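Local coordinates for Poly(Beta-D-mannuronate) lyase (Pseudopedobacter saltans, PDB 7O79), which probably cleaves poly(beta-D-mannuronate) in alginate, as a beta-helical polysaccharide lyase of family PL6, at residues Y131-G136 with V450-S455; Q157-K162 with K196-E201; N355-N360 with N390-N395. One frame throughout, in Å; residues are numbered along the deposited sequence.

Interaction 1. Residues Y131-G136 with V450-S455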
ATOM      1  N   TYR A 131      -3.672   4.536 -14.638  1.00 23.11           N
ATOM      2  CA  TYR A 131      -4.945   5.122 -15.083  1.00 23.63           C
ATOM      3  C   TYR A 131      -6.098   4.131 -14.982  1.00 26.11           C
ATOM      4  O   TYR A 131      -6.918   3.990 -15.890  1.00 27.35           O
ATOM      5  CB  TYR A 131      -4.832   5.679 -16.495  1.00 28.07           C
ATOM      6  CG  TYR A 131      -3.769   6.737 -16.571  1.00 27.16           C
ATOM      7  CD1 TYR A 131      -3.998   8.007 -16.040  1.00 29.70           C
ATOM      8  CD2 TYR A 131      -2.528   6.470 -17.129  1.00 26.74           C
ATOM      9  CE1 TYR A 131      -3.025   8.997 -16.090  1.00 28.03           C
ATOM     10  CE2 TYR A 131      -1.556   7.458 -17.180  1.00 33.79           C
ATOM     11  CZ  TYR A 131      -1.818   8.715 -16.658  1.00 34.99           C
ATOM     12  OH  TYR A 131      -0.856   9.698 -16.704  1.00 41.41           O
ATOM     13  N   CYS A 132      -6.172   3.453 -13.845  1.00 23.70           N
ATOM     14  CA  CYS A 132      -7.301   2.597 -13.546  1.00 23.51           C
ATOM     15  C   CYS A 132      -8.047   3.143 -12.335  1.00 24.93           C
ATOM     16  O   CYS A 132      -7.479   3.859 -11.505  1.00 24.46           O
ATOM     17  CB  CYS A 132      -6.849   1.153 -13.322  1.00 20.95           C
ATOM     18  SG  CYS A 132      -6.178   0.354 -14.816  1.00 23.30           S
ATOM     19  N   SER A 133      -9.334   2.807 -12.244  1.00 26.96           N
ATOM     20  CA  SER A 133     -10.211   3.302 -11.186  1.00 24.31           C
ATOM     21  C   SER A 133     -10.889   2.139 -10.478  1.00 25.67           C
ATOM     22  O   SER A 133     -11.304   1.167 -11.112  1.00 23.47           O
ATOM     23  CB  SER A 133     -11.299   4.251 -11.719  1.00 22.32           C
ATOM     24  OG  SER A 133     -10.744   5.446 -12.218  1.00 29.52           O
ATOM     25  N   PHE A 134     -11.030   2.272  -9.162  1.00 24.90           N
ATOM     26  CA  PHE A 134     -11.550   1.210  -8.311  1.00 24.54           C
ATOM     27  C   PHE A 134     -12.499   1.814  -7.290  1.00 26.45           C
ATOM     28  O   PHE A 134     -12.106   2.685  -6.507  1.00 22.59           O
ATOM     29  CB  PHE A 134     -10.399   0.457  -7.630  1.00 20.97           C
ATOM     30  CG  PHE A 134      -9.340  -0.016  -8.595  1.00 25.07           C
ATOM     31  CD1 PHE A 134      -9.488  -1.231  -9.245  1.00 24.39           C
ATOM     32  CD2 PHE A 134      -8.260   0.786  -8.918  1.00 23.26           C
ATOM     33  CE1 PHE A 134      -8.551  -1.679 -10.140  1.00 25.39           C
ATOM     34  CE2 PHE A 134      -7.306   0.352  -9.821  1.00 24.16           C
ATOM     35  CZ  PHE A 134      -7.449  -0.890 -10.440  1.00 26.39           C
ATOM     36  N   LYS A 135     -13.746   1.355  -7.294  1.00 22.38           N
ATOM     37  CA  LYS A 135     -14.771   1.961  -6.456  1.00 27.05           C
ATOM     38  C   LYS A 135     -15.649   0.901  -5.804  1.00 25.90           C
ATOM     39  O   LYS A 135     -16.213   0.046  -6.494  1.00 26.80           O
ATOM     40  CB  LYS A 135     -15.643   2.915  -7.276  1.00 28.03           C
ATOM     41  CG  LYS A 135     -16.711   3.577  -6.411  1.00 32.47           C
ATOM     42  CD  LYS A 135     -17.587   4.536  -7.193  1.00 35.65           C
ATOM     43  CE  LYS A 135     -18.570   5.243  -6.265  1.00 40.58           C
ATOM     44  NZ  LYS A 135     -19.547   4.276  -5.700  1.00 46.37           N
ATOM     45  N   GLY A 136     -15.770   0.960  -4.479  1.00 24.70           N
ATOM     46  CA  GLY A 136     -16.826   0.250  -3.788  1.00 26.37           C
ATOM     47  C   GLY A 136     -16.526  -1.157  -3.301  1.00 28.66           C
ATOM     48  O   GLY A 136     -17.455  -1.837  -2.847  1.00 29.25           O
ATOM     49  N   VAL A 450      -5.929  11.219 -12.541  1.00 35.56           N
ATOM     50  CA  VAL A 450      -5.764   9.827 -12.136  1.00 31.61           C
ATOM     51  C   VAL A 450      -7.017   9.057 -12.535  1.00 31.49           C
ATOM     52  O   VAL A 450      -8.064   9.639 -12.829  1.00 34.13           O
ATOM     53  CB  VAL A 450      -5.520   9.687 -10.624  1.00 27.65           C
ATOM     54  CG1 VAL A 450      -4.214  10.352 -10.214  1.00 30.23           C
ATOM     55  CG2 VAL A 450      -6.688  10.285  -9.879  1.00 33.71           C
ATOM     56  N   GLY A 451      -6.902   7.727 -12.513  1.00 26.30           N
ATOM     57  CA  GLY A 451      -7.993   6.861 -12.901  1.00 25.05           C
ATOM     58  C   GLY A 451      -8.235   6.873 -14.407  1.00 31.95           C
ATOM     59  O   GLY A 451      -7.441   7.394 -15.202  1.00 26.77           O
ATOM     60  N   VAL A 452      -9.382   6.286 -14.786  1.00 27.28           N
ATOM     61  CA  VAL A 452      -9.728   6.151 -16.203  1.00 32.07           C
ATOM     62  C   VAL A 452     -10.057   7.523 -16.800  1.00 34.69           C
ATOM     63  O   VAL A 452     -10.460   8.461 -16.105  1.00 32.91           O
ATOM     64  CB  VAL A 452     -10.905   5.177 -16.373  1.00 29.44           C
ATOM     65  CG1 VAL A 452     -10.537   3.812 -15.825  1.00 24.71           C
ATOM     66  CG2 VAL A 452     -12.179   5.718 -15.751  1.00 29.60           C
ATOM     67  N   LYS A 453      -9.878   7.640 -18.124  1.00 37.53           N
ATOM     68  CA  LYS A 453     -10.190   8.895 -18.806  1.00 38.79           C
ATOM     69  C   LYS A 453     -11.689   9.042 -19.068  1.00 42.62           C
ATOM     70  O   LYS A 453     -12.240  10.141 -18.959  1.00 50.06           O
ATOM     71  CB  LYS A 453      -9.409   8.981 -20.114  1.00 39.03           C
ATOM     72  CG  LYS A 453      -7.966   8.530 -19.976  1.00 40.85           C
ATOM     73  CD  LYS A 453      -7.164   9.441 -19.064  1.00 42.10           C
ATOM     74  CE  LYS A 453      -5.674   9.122 -19.135  1.00 42.32           C
ATOM     75  NZ  LYS A 453      -4.845  10.364 -19.044  1.00 42.47           N
ATOM     76  N   TRP A 454     -12.355   7.949 -19.422  1.00 41.49           N
ATOM     77  CA  TRP A 454     -13.807   7.875 -19.533  1.00 41.71           C
ATOM     78  C   TRP A 454     -14.476   7.939 -18.151  1.00 45.20           C
ATOM     79  O   TRP A 454     -13.822   8.139 -17.123  1.00 48.81           O
ATOM     80  CB  TRP A 454     -14.138   6.640 -20.363  1.00 41.61           C
ATOM     81  CG  TRP A 454     -13.524   5.392 -19.807  1.00 36.37           C
ATOM     82  CD1 TRP A 454     -12.275   4.915 -20.107  1.00 31.50           C
ATOM     83  CD2 TRP A 454     -14.114   4.439 -18.920  1.00 34.06           C
ATOM     84  NE1 TRP A 454     -12.036   3.749 -19.439  1.00 29.82           N
ATOM     85  CE2 TRP A 454     -13.149   3.424 -18.704  1.00 32.85           C
ATOM     86  CE3 TRP A 454     -15.351   4.350 -18.273  1.00 33.84           C
ATOM     87  CZ2 TRP A 454     -13.386   2.327 -17.874  1.00 29.92           C
ATOM     88  CZ3 TRP A 454     -15.587   3.259 -17.444  1.00 39.01           C
ATOM     89  CH2 TRP A 454     -14.605   2.260 -17.250  1.00 34.16           C
ATOM     90  N   SER A 455     -15.808   7.813 -18.112  1.00 46.37           N
ATOM     91  CA  SER A 455     -16.586   8.274 -16.962  1.00 51.26           C
ATOM     92  C   SER A 455     -17.153   7.138 -16.116  1.00 54.36           C
ATOM     93  O   SER A 455     -17.790   6.214 -16.642  1.00 53.03           O
ATOM     94  CB  SER A 455     -17.731   9.182 -17.407  1.00 54.21           C
ATOM     95  OG  SER A 455     -18.284   9.846 -16.281  1.00 59.49           O
TER
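Tyr131 meets Gly451, Val452 and Lys453; the first three of these bury the most surface. The end of the lysine chain lies over one face of the tyrosine ring. Its ammonium NZ stands 4.1 Å from the centroid of the Tyr131 ring, 28° off the ring normal, which is a cation-pi interaction. Lys453 CE adds a CH-pi contact over the same face. The lysine gets there by folding: the bend at chi2 (-65°) turns the chain toward the ring, and the one at chi4 sets NZ over it. At the ring edge, in its plane, sits Gly451 O, 3.6 Å from Tyr131 CD1.

Gly451 has positive phi and passes close to the strand. Its CA lies 3.2 Å from Ser133 OG, and a CB there would clash with that hydroxyl. Gly451 CA also makes a CA-H...O contact to Cys132 O. Val452 carries the one hydrogen bond across the contact, from its N to Ser133 OG, 3.0 Å long and fairly straight at 159°. Val452 CG1 packs near Tyr131 O, while Val452 CG2 rests over the centre of the Trp454 ring.

The C-terminal tail thus crosses strand 128-135 of the beta-helix. Asn102 of neighbouring strand 99-106 bonds Lys453 N and Trp454 NE1. Towards strand 155-162, the Tyr131 ring meets that of Tyr158.

Interaction 2. Residues Q157-K162 with K196-E201; sequences QYCYFK and KNNLFE
Phe161 and Phe200 lie side by side in the tightly packed part of this contact, where strands 160-162 and 199-201 run parallel at 6°. Their planes are 19° apart, but the rings are so displaced that little of one lies above the other. Phe161 CD1 sits over the rim of one Phe200 face, 3.9 Å from Phe200 CE2. Asn198 CB meets the Phe161 ring at its edge. On the other face of the strands, Tyr160 CE1 packs closely on Leu199 CD2 at 3.6 Å. Three backbone bonds hold the strands together: Leu199 N to Cys159 O, Phe161 N to Leu199 O and Glu201 N to Phe161 O. Where the chain turns before the strands, Asn198 OD1 accepts Cys159 N at 2.8 Å, in the carbonyl plane on a lone pair. Asn198 ND2 bonds Val156 O, so both ends of this buried amide are used.

The partly exposed polar ends are looser. Tyr160 OH stays 3.9 Å from Glu201 OE1. At the far end Lys196 runs beside Gln157 and bends at chi4 (-90°), which brings NZ to 3.0 Å from Gln157 OE1. The donor stands above the carbonyl plane there. A weak bond of 3.4 Å joins Lys196 NZ to Tyr158 OH. The other end of the Gln157 amide, NE2, is held by Gln130.

Phenylalanines side by side on the buried face, asparagine at the turn and parallel strands in successive coils are typical of the right-handed parallel beta-helix, the fold of the pectate lyase-like clan.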
ATOM      1  N   GLN A 157       0.432   3.219 -10.620  1.00 21.00           N
ATOM      2  CA  GLN A 157       0.548   4.670 -10.625  1.00 23.73           C
ATOM      3  C   GLN A 157      -0.648   5.309 -11.311  1.00 24.70           C
ATOM      4  O   GLN A 157      -1.270   4.710 -12.188  1.00 22.14           O
ATOM      5  CB  GLN A 157       1.869   5.125 -11.283  1.00 26.30           C
ATOM      6  CG  GLN A 157       2.030   4.713 -12.724  1.00 26.35           C
ATOM      7  CD  GLN A 157       3.381   5.128 -13.288  1.00 32.23           C
ATOM      8  OE1 GLN A 157       4.241   5.611 -12.560  1.00 33.46           O
ATOM      9  NE2 GLN A 157       3.575   4.926 -14.589  1.00 34.57           N
ATOM     10  N   TYR A 158      -0.962   6.545 -10.897  1.00 22.95           N
ATOM     11  CA  TYR A 158      -2.052   7.322 -11.489  1.00 24.24           C
ATOM     12  C   TYR A 158      -3.367   6.568 -11.468  1.00 23.17           C
ATOM     13  O   TYR A 158      -4.199   6.712 -12.371  1.00 21.84           O
ATOM     14  CB  TYR A 158      -1.732   7.774 -12.921  1.00 27.28           C
ATOM     15  CG  TYR A 158      -0.367   8.389 -13.093  1.00 27.78           C
ATOM     16  CD1 TYR A 158      -0.038   9.566 -12.443  1.00 34.76           C
ATOM     17  CD2 TYR A 158       0.567   7.832 -13.950  1.00 30.60           C
ATOM     18  CE1 TYR A 158       1.209  10.147 -12.608  1.00 38.76           C
ATOM     19  CE2 TYR A 158       1.815   8.408 -14.127  1.00 28.96           C
ATOM     20  CZ  TYR A 158       2.128   9.558 -13.455  1.00 35.48           C
ATOM     21  OH  TYR A 158       3.367  10.139 -13.630  1.00 45.03           O
ATOM     22  N   CYS A 159      -3.581   5.775 -10.426  1.00 22.30           N
ATOM     23  CA  CYS A 159      -4.866   5.132 -10.247  1.00 19.93           C
ATOM     24  C   CYS A 159      -5.705   5.887  -9.219  1.00 22.62           C
ATOM     25  O   CYS A 159      -5.233   6.768  -8.496  1.00 22.65           O
ATOM     26  CB  CYS A 159      -4.682   3.664  -9.846  1.00 23.38           C
ATOM     27  SG  CYS A 159      -4.019   2.659 -11.203  1.00 22.75           S
ATOM     28  N   TYR A 160      -6.979   5.517  -9.171  1.00 24.77           N
ATOM     29  CA  TYR A 160      -7.969   6.195  -8.349  1.00 26.26           C
ATOM     30  C   TYR A 160      -8.703   5.144  -7.523  1.00 23.33           C
ATOM     31  O   TYR A 160      -9.323   4.231  -8.087  1.00 23.83           O
ATOM     32  CB  TYR A 160      -8.925   6.982  -9.251  1.00 23.29           C
ATOM     33  CG  TYR A 160      -9.915   7.885  -8.553  1.00 30.45           C
ATOM     34  CD1 TYR A 160      -9.659   8.398  -7.286  1.00 30.04           C
ATOM     35  CD2 TYR A 160     -11.110   8.239  -9.179  1.00 34.73           C
ATOM     36  CE1 TYR A 160     -10.565   9.245  -6.664  1.00 33.66           C
ATOM     37  CE2 TYR A 160     -12.029   9.075  -8.556  1.00 37.92           C
ATOM     38  CZ  TYR A 160     -11.747   9.578  -7.309  1.00 37.67           C
ATOM     39  OH  TYR A 160     -12.656  10.405  -6.703  1.00 40.42           O
ATOM     40  N   PHE A 161      -8.639   5.272  -6.192  1.00 24.07           N
ATOM     41  CA  PHE A 161      -9.300   4.343  -5.273  1.00 22.76           C
ATOM     42  C   PHE A 161     -10.306   5.129  -4.441  1.00 27.55           C
ATOM     43  O   PHE A 161      -9.921   5.953  -3.606  1.00 26.76           O
ATOM     44  CB  PHE A 161      -8.290   3.611  -4.383  1.00 22.62           C
ATOM     45  CG  PHE A 161      -7.152   2.973  -5.146  1.00 22.57           C
ATOM     46  CD1 PHE A 161      -6.028   3.708  -5.490  1.00 24.18           C
ATOM     47  CD2 PHE A 161      -7.225   1.637  -5.531  1.00 23.94           C
ATOM     48  CE1 PHE A 161      -4.979   3.133  -6.195  1.00 24.31           C
ATOM     49  CE2 PHE A 161      -6.177   1.046  -6.235  1.00 26.39           C
ATOM     50  CZ  PHE A 161      -5.055   1.802  -6.581  1.00 22.23           C
ATOM     51  N   LYS A 162     -11.591   4.853  -4.651  1.00 25.68           N
ATOM     52  CA  LYS A 162     -12.660   5.718  -4.183  1.00 27.67           C
ATOM     53  C   LYS A 162     -13.739   4.916  -3.467  1.00 27.37           C
ATOM     54  O   LYS A 162     -14.176   3.877  -3.969  1.00 27.16           O
ATOM     55  CB  LYS A 162     -13.292   6.468  -5.350  1.00 29.92           C
ATOM     56  CG  LYS A 162     -14.457   7.349  -4.945  1.00 33.39           C
ATOM     57  CD  LYS A 162     -15.087   8.015  -6.151  1.00 37.35           C
ATOM     58  CE  LYS A 162     -15.753   9.338  -5.776  1.00 46.14           C
ATOM     59  NZ  LYS A 162     -16.559   9.877  -6.912  1.00 47.23           N
ATOM     60  N   LYS A 196       2.683   4.848  -6.646  1.00 20.05           N
ATOM     61  CA  LYS A 196       3.143   6.188  -6.995  1.00 20.92           C
ATOM     62  C   LYS A 196       2.032   7.011  -7.628  1.00 22.67           C
ATOM     63  O   LYS A 196       1.302   6.518  -8.487  1.00 21.02           O
ATOM     64  CB  LYS A 196       4.348   6.114  -7.940  1.00 23.02           C
ATOM     65  CG  LYS A 196       4.899   7.476  -8.434  1.00 21.67           C
ATOM     66  CD  LYS A 196       6.015   7.223  -9.468  1.00 25.61           C
ATOM     67  CE  LYS A 196       6.222   8.404 -10.429  1.00 32.29           C
ATOM     68  NZ  LYS A 196       5.347   8.250 -11.652  1.00 34.94           N
ATOM     69  N   ASN A 197       1.903   8.265  -7.178  1.00 24.22           N
ATOM     70  CA  ASN A 197       0.987   9.241  -7.776  1.00 24.46           C
ATOM     71  C   ASN A 197      -0.417   8.672  -7.917  1.00 24.09           C
ATOM     72  O   ASN A 197      -1.066   8.831  -8.949  1.00 23.80           O
ATOM     73  CB  ASN A 197       1.486   9.746  -9.143  1.00 24.81           C
ATOM     74  CG  ASN A 197       2.814  10.459  -9.065  1.00 25.83           C
ATOM     75  OD1 ASN A 197       3.129  11.098  -8.066  1.00 29.42           O
ATOM     76  ND2 ASN A 197       3.583  10.395 -10.140  1.00 25.50           N
ATOM     77  N   ASN A 198      -0.907   8.018  -6.861  1.00 22.20           N
ATOM     78  CA  ASN A 198      -2.297   7.585  -6.834  1.00 20.54           C
ATOM     79  C   ASN A 198      -3.119   8.504  -5.932  1.00 22.93           C
ATOM     80  O   ASN A 198      -2.590   9.161  -5.027  1.00 23.97           O
ATOM     81  CB  ASN A 198      -2.423   6.141  -6.340  1.00 20.17           C
ATOM     82  CG  ASN A 198      -1.630   5.174  -7.177  1.00 22.17           C
ATOM     83  OD1 ASN A 198      -1.995   4.875  -8.313  1.00 22.50           O
ATOM     84  ND2 ASN A 198      -0.493   4.730  -6.642  1.00 20.54           N
ATOM     85  N   LEU A 199      -4.424   8.524  -6.179  1.00 21.58           N
ATOM     86  CA  LEU A 199      -5.390   9.273  -5.383  1.00 24.05           C
ATOM     87  C   LEU A 199      -6.281   8.311  -4.606  1.00 25.37           C
ATOM     88  O   LEU A 199      -6.940   7.445  -5.194  1.00 24.49           O
ATOM     89  CB  LEU A 199      -6.234  10.177  -6.273  1.00 24.18           C
ATOM     90  CG  LEU A 199      -7.320  11.005  -5.584  1.00 26.48           C
ATOM     91  CD1 LEU A 199      -6.752  11.945  -4.534  1.00 23.95           C
ATOM     92  CD2 LEU A 199      -8.108  11.810  -6.606  1.00 27.71           C
ATOM     93  N   PHE A 200      -6.386   8.509  -3.307  1.00 24.85           N
ATOM     94  CA  PHE A 200      -7.259   7.733  -2.468  1.00 23.18           C
ATOM     95  C   PHE A 200      -8.315   8.690  -1.884  1.00 26.14           C
ATOM     96  O   PHE A 200      -7.968   9.703  -1.345  1.00 27.43           O
ATOM     97  CB  PHE A 200      -6.522   7.086  -1.311  1.00 18.61           C
ATOM     98  CG  PHE A 200      -5.417   6.163  -1.700  1.00 24.10           C
ATOM     99  CD1 PHE A 200      -4.199   6.640  -2.114  1.00 21.49           C
ATOM    100  CD2 PHE A 200      -5.570   4.817  -1.573  1.00 20.87           C
ATOM    101  CE1 PHE A 200      -3.187   5.781  -2.439  1.00 19.55           C
ATOM    102  CE2 PHE A 200      -4.564   3.961  -1.904  1.00 22.75           C
ATOM    103  CZ  PHE A 200      -3.376   4.439  -2.337  1.00 21.62           C
ATOM    104  N   GLU A 201      -9.584   8.385  -2.040  1.00 23.53           N
ATOM    105  CA  GLU A 201     -10.627   9.193  -1.459  1.00 27.80           C
ATOM    106  C   GLU A 201     -11.636   8.321  -0.751  1.00 25.28           C
ATOM    107  O   GLU A 201     -12.335   7.594  -1.380  1.00 27.39           O
ATOM    108  CB  GLU A 201     -11.295  10.012  -2.523  1.00 36.89           C
ATOM    109  CG  GLU A 201     -12.301  11.007  -2.007  1.00 42.14           C
ATOM    110  CD  GLU A 201     -12.089  12.356  -2.607  1.00 50.30           C
ATOM    111  OE1 GLU A 201     -11.369  12.446  -3.609  1.00 55.67           O
ATOM    112  OE2 GLU A 201     -12.644  13.334  -2.077  1.00 59.74           O
TER

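Interaction 3. Residues N355-N360 with N390-N395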
ATOM      1  N   ASN A 355      17.755   6.736  14.838  1.00 21.55           N
ATOM      2  CA  ASN A 355      17.031   7.340  13.727  1.00 21.24           C
ATOM      3  C   ASN A 355      17.264   8.846  13.691  1.00 22.48           C
ATOM      4  O   ASN A 355      17.383   9.496  14.728  1.00 26.38           O
ATOM      5  CB  ASN A 355      15.531   7.080  13.830  1.00 19.68           C
ATOM      6  CG  ASN A 355      15.206   5.593  13.916  1.00 22.42           C
ATOM      7  OD1 ASN A 355      15.321   4.849  12.931  1.00 20.16           O
ATOM      8  ND2 ASN A 355      14.834   5.155  15.105  1.00 22.27           N
ATOM      9  N   THR A 356      17.248   9.401  12.491  1.00 23.01           N
ATOM     10  CA  THR A 356      17.334  10.845  12.292  1.00 21.03           C
ATOM     11  C   THR A 356      15.924  11.416  12.117  1.00 23.18           C
ATOM     12  O   THR A 356      15.265  11.165  11.106  1.00 21.54           O
ATOM     13  CB  THR A 356      18.234  11.141  11.101  1.00 24.44           C
ATOM     14  OG1 THR A 356      19.553  10.654  11.402  1.00 21.91           O
ATOM     15  CG2 THR A 356      18.298  12.656  10.817  1.00 26.71           C
ATOM     16  N   ILE A 357      15.468  12.168  13.122  1.00 20.15           N
ATOM     17  CA  ILE A 357      14.124  12.733  13.189  1.00 23.53           C
ATOM     18  C   ILE A 357      14.272  14.246  13.298  1.00 25.73           C
ATOM     19  O   ILE A 357      14.261  14.790  14.407  1.00 23.95           O
ATOM     20  CB  ILE A 357      13.350  12.165  14.394  1.00 24.73           C
ATOM     21  CG1 ILE A 357      13.539  10.635  14.463  1.00 22.79           C
ATOM     22  CG2 ILE A 357      11.861  12.597  14.340  1.00 24.54           C
ATOM     23  CD1 ILE A 357      13.068   9.986  15.773  1.00 23.90           C
ATOM     24  N   THR A 358      14.455  14.928  12.162  1.00 22.73           N
ATOM     25  CA  THR A 358      14.814  16.351  12.165  1.00 26.50           C
ATOM     26  C   THR A 358      14.065  17.100  11.071  1.00 23.98           C
ATOM     27  O   THR A 358      13.548  16.505  10.128  1.00 21.36           O
ATOM     28  CB  THR A 358      16.308  16.592  11.922  1.00 23.93           C
ATOM     29  OG1 THR A 358      16.651  16.125  10.615  1.00 26.53           O
ATOM     30  CG2 THR A 358      17.160  15.885  12.948  1.00 27.30           C
ATOM     31  N   HIS A 359      14.032  18.430  11.208  1.00 24.54           N
ATOM     32  CA  HIS A 359      13.487  19.316  10.184  1.00 23.38           C
ATOM     33  C   HIS A 359      12.027  19.011   9.862  1.00 24.38           C
ATOM     34  O   HIS A 359      11.577  19.154   8.726  1.00 22.02           O
ATOM     35  CB  HIS A 359      14.361  19.291   8.928  1.00 23.84           C
ATOM     36  CG  HIS A 359      15.765  19.737   9.185  1.00 29.07           C
ATOM     37  ND1 HIS A 359      16.743  18.896   9.676  1.00 31.54           N
ATOM     38  CD2 HIS A 359      16.349  20.953   9.046  1.00 31.47           C
ATOM     39  CE1 HIS A 359      17.873  19.570   9.807  1.00 30.11           C
ATOM     40  NE2 HIS A 359      17.661  20.819   9.434  1.00 31.12           N
ATOM     41  N   ASN A 360      11.260  18.664  10.887  1.00 23.03           N
ATOM     42  CA  ASN A 360       9.837  18.405  10.747  1.00 23.69           C
ATOM     43  C   ASN A 360       9.042  19.578  11.304  1.00 23.92           C
ATOM     44  O   ASN A 360       9.478  20.241  12.250  1.00 21.15           O
ATOM     45  CB  ASN A 360       9.461  17.115  11.485  1.00 18.95           C
ATOM     46  CG  ASN A 360      10.157  15.901  10.889  1.00 21.98           C
ATOM     47  OD1 ASN A 360       9.857  15.492   9.760  1.00 21.42           O
ATOM     48  ND2 ASN A 360      11.123  15.343  11.623  1.00 20.12           N
ATOM     49  N   ASN A 390      18.333   8.628  19.368  1.00 28.57           N
ATOM     50  CA  ASN A 390      17.887   9.193  18.109  1.00 24.05           C
ATOM     51  C   ASN A 390      18.501  10.581  17.943  1.00 27.23           C
ATOM     52  O   ASN A 390      18.889  11.224  18.920  1.00 28.90           O
ATOM     53  CB  ASN A 390      16.360   9.274  18.079  1.00 25.92           C
ATOM     54  CG  ASN A 390      15.717   7.911  18.149  1.00 26.09           C
ATOM     55  OD1 ASN A 390      15.956   7.073  17.280  1.00 23.71           O
ATOM     56  ND2 ASN A 390      14.898   7.674  19.186  1.00 23.02           N
ATOM     57  N   ILE A 391      18.595  11.044  16.698  1.00 23.46           N
ATOM     58  CA  ILE A 391      19.036  12.406  16.418  1.00 26.69           C
ATOM     59  C   ILE A 391      17.781  13.260  16.250  1.00 27.49           C
ATOM     60  O   ILE A 391      17.035  13.104  15.281  1.00 26.91           O
ATOM     61  CB  ILE A 391      19.956  12.475  15.194  1.00 25.40           C
ATOM     62  CG1 ILE A 391      21.181  11.582  15.415  1.00 28.65           C
ATOM     63  CG2 ILE A 391      20.404  13.902  14.953  1.00 30.79           C
ATOM     64  CD1 ILE A 391      22.284  11.795  14.376  1.00 34.41           C
ATOM     65  N   LEU A 392      17.537  14.144  17.214  1.00 27.45           N
ATOM     66  CA  LEU A 392      16.325  14.950  17.297  1.00 31.33           C
ATOM     67  C   LEU A 392      16.679  16.423  17.368  1.00 34.26           C
ATOM     68  O   LEU A 392      17.286  16.869  18.347  1.00 41.18           O
ATOM     69  CB  LEU A 392      15.508  14.602  18.537  1.00 31.50           C
ATOM     70  CG  LEU A 392      14.493  13.488  18.526  1.00 35.35           C
ATOM     71  CD1 LEU A 392      14.222  13.094  19.958  1.00 38.81           C
ATOM     72  CD2 LEU A 392      13.226  14.043  17.902  1.00 33.24           C
ATOM     73  N   GLY A 393      16.252  17.183  16.375  1.00 33.93           N
ATOM     74  CA  GLY A 393      16.389  18.625  16.466  1.00 29.87           C
ATOM     75  C   GLY A 393      15.803  19.265  15.241  1.00 31.69           C
ATOM     76  O   GLY A 393      15.333  18.589  14.324  1.00 28.21           O
ATOM     77  N   SER A 394      15.835  20.599  15.238  1.00 31.65           N
ATOM     78  CA  SER A 394      15.343  21.386  14.112  1.00 30.53           C
ATOM     79  C   SER A 394      13.897  21.036  13.773  1.00 27.62           C
ATOM     80  O   SER A 394      13.457  21.178  12.636  1.00 26.31           O
ATOM     81  CB  SER A 394      16.239  21.216  12.888  1.00 31.42           C
ATOM     82  OG  SER A 394      17.539  21.710  13.143  1.00 35.63           O
ATOM     83  N   ASN A 395      13.144  20.564  14.756  1.00 23.73           N
ATOM     84  CA  ASN A 395      11.719  20.357  14.589  1.00 25.64           C
ATOM     85  C   ASN A 395      10.980  21.577  15.117  1.00 29.51           C
ATOM     86  O   ASN A 395      11.341  22.134  16.159  1.00 35.55           O
ATOM     87  CB  ASN A 395      11.275  19.089  15.314  1.00 26.98           C
ATOM     88  CG  ASN A 395      11.925  17.865  14.734  1.00 26.72           C
ATOM     89  OD1 ASN A 395      11.841  17.645  13.532  1.00 24.27           O
ATOM     90  ND2 ASN A 395      12.610  17.081  15.569  1.00 24.67           N
TER
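Asn355-Asn360 and Asn390-Asn395 run parallel, their short strands 356-358 and 391-393 only 2° apart in direction and 4.9 Å at closest approach. They are neighbouring coils of the parallel beta-helix, and asparagines line up in hydrogen-bonded ladders at both ends. Ile391 N to Asn355 O and Ile357 N to Ile391 O, both 2.8 Å, bond the backbones. Past them the pairing slackens, and Gly393 N is buried without a partner.

Asn395 takes over Ile357 O, though not Gly393 N. With CG anti to the carbonyl carbon (chi1 -63°), its amide reaches the neighbouring strand. Asn395 ND2 gives a nearly straight bond (172°) to Ile357 O, 3.1 Å away, from above the carbonyl plane. Asn395 OD1 accepts both Asn360 N and Asn360 ND2, and the two amide planes are nearly parallel. Asn360 OD1 in turn takes Asn323 N of the preceding coil. An alanine here would have no amide to offer, and would probably leave Ile357 O and Asn360 N without these mates.

Asn390 repeats part of this pattern: its OD1 grips Asn355 N and Asn355 ND2, and Asn355 OD1 takes Gly318 N. Buried Ile357 touches Leu392 CD2 through its CB; Leu392 itself is exposed. At the turn, the His359 ring shares a hydrogen bond with Thr358 OG1 at its edge. Over the centre of one His359 face sits Ser394 CB, 3.7 Å from the ring centroid.

Overall arrangement
All three contacts reach the same run of parallel strands along the beta-helix. Interactions 1 and 2 are neighbours, centres 9 Å apart, joined through adjacent strands 128-135 and 155-162. There Phe134 N probably bonds Tyr160 O, and Gly451 N probably bonds Tyr158 O. Interaction 3 is at the C-terminal end of the coils, with its centre 39 Å from that of interaction 1 and 30 Å from that of interaction 2. Along the chain, interactions 2 and 3 follow in series, each joining successive coils. Both are nested inside the loop closed by interaction 1. After the last coils the chain therefore runs back along the helix, and its tail ends against a much earlier coil.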